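PDB 4K7C: aminopeptidase C from Lactobacillus rhamnosus, which probably acts as a cysteine aminopeptidase of the bleomycin hydrolase type, removing residues from the N-termini of peptides. Local coordinates for residues Ile35-Lys45 and Ile331-Leu342. Sequence-based numbering, arbitrary orientation.
Sequences INATAENTDSK and ILDTNIYKKDDL
Glu40 and Tyr337 form a single antiparallel beta bridge, as a non-hydrogen-bonded pair: Lys338 N donates to Ala39 O (2.9 Å) and Asn41 N to Ile336 O (2.8 Å), so the link between helices 23-39 and 42-47 is stitched to the turn Asp333-Ile336 and beyond. Asn41 has two tasks: its chi1 of 179° turns CG away from the backbone N, sending the amide toward the turn, where ND2 donates to Asn335 O at 2.8 Å, while OD1 caps the following helix by accepting from Asp43 N. Ser44 OG donates to Asp333 OD2 (2.7 Å), met on its anti side; Asp333 OD1 closes an Asx turn with Asn335 N and also bonds Ser400. The Asn36 amide lies over one face of the Tyr337 ring, planes 12° apart, with OD1 offset toward the rim and 3.5 Å from CZ. A water joins Tyr337 OH to Glu40 OE1, and the hydroxyl also bonds to Ser325 O. Leu342 spreads both methyls against Thr38 CG2, and CD2 also meets Ala39 CB. A helix N-cap and an Asx-stabilised type I turn thus meet through one bridge, joining the N-terminal helices to the beta-rich part of a papain-like peptidase, beside a subunit interface.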
# COMPACT_ATOMS: atom_id res chain seq x y z
N ILE A 35 24.44 1.38 -10.82
CA ILE A 35 25.71 0.67 -10.52
C ILE A 35 25.57 -0.65 -9.77
O ILE A 35 26.04 -1.69 -10.24
CB ILE A 35 26.63 1.63 -9.81
CG1 ILE A 35 27.03 2.73 -10.79
CG2 ILE A 35 27.88 0.90 -9.37
CD1 ILE A 35 27.74 3.88 -10.09
N ASN A 36 24.97 -0.59 -8.59
CA ASN A 36 24.83 -1.75 -7.73
C ASN A 36 24.11 -2.91 -8.39
O ASN A 36 24.60 -4.00 -8.38
CB ASN A 36 24.09 -1.40 -6.39
CG ASN A 36 24.95 -0.55 -5.41
OD1 ASN A 36 26.16 -0.39 -5.56
ND2 ASN A 36 24.29 0.04 -4.43
N ALA A 37 22.96 -2.66 -8.99
CA ALA A 37 22.19 -3.70 -9.58
C ALA A 37 22.80 -4.22 -10.84
O ALA A 37 22.52 -5.35 -11.23
CB ALA A 37 20.76 -3.21 -9.82
N THR A 38 23.67 -3.43 -11.47
CA THR A 38 24.39 -3.96 -12.67
C THR A 38 25.59 -4.83 -12.28
O THR A 38 25.83 -5.89 -12.78
CB THR A 38 24.79 -2.79 -13.64
OG1 THR A 38 23.59 -2.11 -14.04
CG2 THR A 38 25.52 -3.42 -14.83
N ALA A 39 26.31 -4.41 -11.26
CA ALA A 39 27.54 -5.03 -10.83
C ALA A 39 27.46 -6.14 -9.81
O ALA A 39 28.49 -6.77 -9.56
CB ALA A 39 28.41 -3.94 -10.23
N GLU A 40 26.29 -6.40 -9.22
CA GLU A 40 26.18 -7.31 -8.07
C GLU A 40 26.37 -8.77 -8.60
O GLU A 40 25.94 -9.14 -9.69
CB GLU A 40 24.89 -7.09 -7.32
CG GLU A 40 24.88 -7.89 -6.03
CD GLU A 40 23.92 -7.37 -4.97
OE1 GLU A 40 23.34 -6.28 -5.21
OE2 GLU A 40 23.84 -8.06 -3.88
N ASN A 41 27.15 -9.51 -7.82
CA ASN A 41 27.75 -10.79 -8.18
C ASN A 41 27.17 -11.92 -7.35
O ASN A 41 27.43 -12.08 -6.13
CB ASN A 41 29.22 -10.61 -7.88
CG ASN A 41 30.03 -11.83 -8.16
OD1 ASN A 41 29.63 -12.82 -8.78
ND2 ASN A 41 31.18 -11.80 -7.63
N THR A 42 26.46 -12.79 -8.05
CA THR A 42 25.85 -13.94 -7.46
C THR A 42 26.91 -14.94 -6.90
O THR A 42 26.62 -15.62 -5.95
CB THR A 42 24.93 -14.58 -8.45
OG1 THR A 42 23.87 -13.66 -8.66
CG2 THR A 42 24.36 -15.85 -7.94
N ASP A 43 28.11 -14.96 -7.42
CA ASP A 43 29.19 -15.83 -6.82
C ASP A 43 29.46 -15.48 -5.32
O ASP A 43 29.77 -16.33 -4.49
CB ASP A 43 30.51 -15.71 -7.54
CG ASP A 43 30.43 -16.21 -9.02
OD1 ASP A 43 29.44 -16.81 -9.40
OD2 ASP A 43 31.36 -15.93 -9.80
N SER A 44 29.37 -14.19 -5.04
CA SER A 44 29.48 -13.75 -3.65
C SER A 44 28.31 -14.26 -2.82
O SER A 44 28.49 -14.73 -1.64
CB SER A 44 29.57 -12.26 -3.60
OG SER A 44 29.57 -11.75 -2.28
N LYS A 45 27.11 -14.08 -3.33
CA LYS A 45 25.97 -14.64 -2.63
C LYS A 45 26.12 -16.13 -2.29
O LYS A 45 25.72 -16.59 -1.17
CB LYS A 45 24.69 -14.42 -3.41
CG LYS A 45 24.31 -12.92 -3.61
CD LYS A 45 23.10 -12.72 -4.54
CE LYS A 45 22.79 -11.26 -4.72
NZ LYS A 45 21.66 -11.05 -5.66
N ILE A 331 25.15 -8.56 2.98
CA ILE A 331 26.38 -9.17 2.58
C ILE A 331 27.45 -8.08 2.48
O ILE A 331 27.30 -7.07 1.73
CB ILE A 331 26.19 -9.85 1.20
CG1 ILE A 331 25.19 -10.99 1.24
CG2 ILE A 331 27.55 -10.37 0.71
CD1 ILE A 331 24.76 -11.55 -0.09
N LEU A 332 28.53 -8.29 3.25
CA LEU A 332 29.65 -7.40 3.28
C LEU A 332 30.82 -8.22 2.68
O LEU A 332 31.39 -9.08 3.36
CB LEU A 332 29.95 -7.01 4.73
CG LEU A 332 28.83 -6.49 5.63
CD1 LEU A 332 29.23 -6.06 7.05
CD2 LEU A 332 28.14 -5.35 4.96
N ASP A 333 31.14 -8.02 1.42
CA ASP A 333 32.09 -8.87 0.75
C ASP A 333 32.69 -7.99 -0.35
O ASP A 333 31.98 -7.31 -1.12
CB ASP A 333 31.44 -10.18 0.17
CG ASP A 333 32.44 -11.14 -0.48
OD1 ASP A 333 33.71 -10.89 -0.43
OD2 ASP A 333 31.91 -12.14 -1.08
N THR A 334 34.04 -7.97 -0.38
CA THR A 334 34.78 -7.33 -1.46
C THR A 334 34.33 -7.85 -2.85
O THR A 334 34.50 -7.15 -3.81
CB THR A 334 36.28 -7.56 -1.31
OG1 THR A 334 36.51 -8.95 -1.18
CG2 THR A 334 36.82 -6.84 -0.13
N ASN A 335 33.75 -9.05 -2.93
CA ASN A 335 33.27 -9.63 -4.19
C ASN A 335 31.78 -9.37 -4.51
O ASN A 335 31.34 -9.80 -5.61
CB ASN A 335 33.57 -11.17 -4.31
CG ASN A 335 35.06 -11.49 -4.27
OD1 ASN A 335 35.52 -12.53 -3.63
ND2 ASN A 335 35.82 -10.66 -4.91
N ILE A 336 31.05 -8.69 -3.63
CA ILE A 336 29.60 -8.53 -3.84
C ILE A 336 29.29 -7.74 -5.08
O ILE A 336 28.26 -8.00 -5.74
CB ILE A 336 28.84 -8.08 -2.57
CG1 ILE A 336 27.36 -8.19 -2.77
CG2 ILE A 336 29.17 -6.61 -2.22
CD1 ILE A 336 26.85 -9.58 -3.02
N TYR A 337 30.18 -6.81 -5.45
CA TYR A 337 30.09 -6.08 -6.71
C TYR A 337 31.36 -6.27 -7.47
O TYR A 337 32.41 -6.42 -6.86
CB TYR A 337 29.90 -4.59 -6.50
CG TYR A 337 28.69 -4.24 -5.64
CD1 TYR A 337 27.40 -4.49 -6.05
CD2 TYR A 337 28.86 -3.62 -4.40
CE1 TYR A 337 26.32 -4.14 -5.25
CE2 TYR A 337 27.80 -3.27 -3.56
CZ TYR A 337 26.51 -3.54 -3.97
OH TYR A 337 25.45 -3.23 -3.20
N LYS A 338 31.27 -6.26 -8.80
CA LYS A 338 32.48 -6.24 -9.64
C LYS A 338 32.49 -4.99 -10.47
O LYS A 338 32.25 -5.01 -11.69
CB LYS A 338 32.55 -7.47 -10.49
CG LYS A 338 32.77 -8.71 -9.70
CD LYS A 338 34.18 -8.82 -9.08
CE LYS A 338 34.51 -10.11 -8.41
NZ LYS A 338 35.89 -10.10 -7.79
N LYS A 339 32.69 -3.87 -9.78
CA LYS A 339 32.71 -2.59 -10.46
C LYS A 339 33.88 -2.37 -11.38
O LYS A 339 33.70 -1.84 -12.47
CB LYS A 339 32.60 -1.42 -9.48
CG LYS A 339 31.32 -1.44 -8.72
CD LYS A 339 31.40 -0.64 -7.44
CE LYS A 339 30.08 -0.63 -6.71
NZ LYS A 339 30.26 -0.04 -5.35
N ASP A 340 35.07 -2.84 -11.00
CA ASP A 340 36.28 -2.65 -11.83
C ASP A 340 36.05 -3.33 -13.17
O ASP A 340 36.32 -2.75 -14.22
CB ASP A 340 37.56 -3.20 -11.16
CG ASP A 340 37.79 -2.72 -9.69
OD1 ASP A 340 36.81 -2.70 -8.85
OD2 ASP A 340 38.98 -2.42 -9.38
N ASP A 341 35.49 -4.53 -13.13
CA ASP A 341 35.18 -5.26 -14.34
C ASP A 341 34.16 -4.51 -15.19
O ASP A 341 34.33 -4.31 -16.43
CB ASP A 341 34.49 -6.57 -14.02
CG ASP A 341 35.43 -7.67 -13.54
OD1 ASP A 341 36.69 -7.51 -13.66
OD2 ASP A 341 34.88 -8.72 -13.09
N LEU A 342 33.10 -4.01 -14.54
CA LEU A 342 32.01 -3.31 -15.25
C LEU A 342 32.48 -2.07 -16.00
O LEU A 342 32.17 -1.91 -17.19
CB LEU A 342 30.96 -2.83 -14.26
CG LEU A 342 29.76 -2.03 -14.75
CD1 LEU A 342 29.04 -2.63 -15.94
CD2 LEU A 342 28.77 -1.87 -13.57
O HOH W 1 28.00 0.27 -3.64
O HOH W 2 22.90 -4.02 -3.54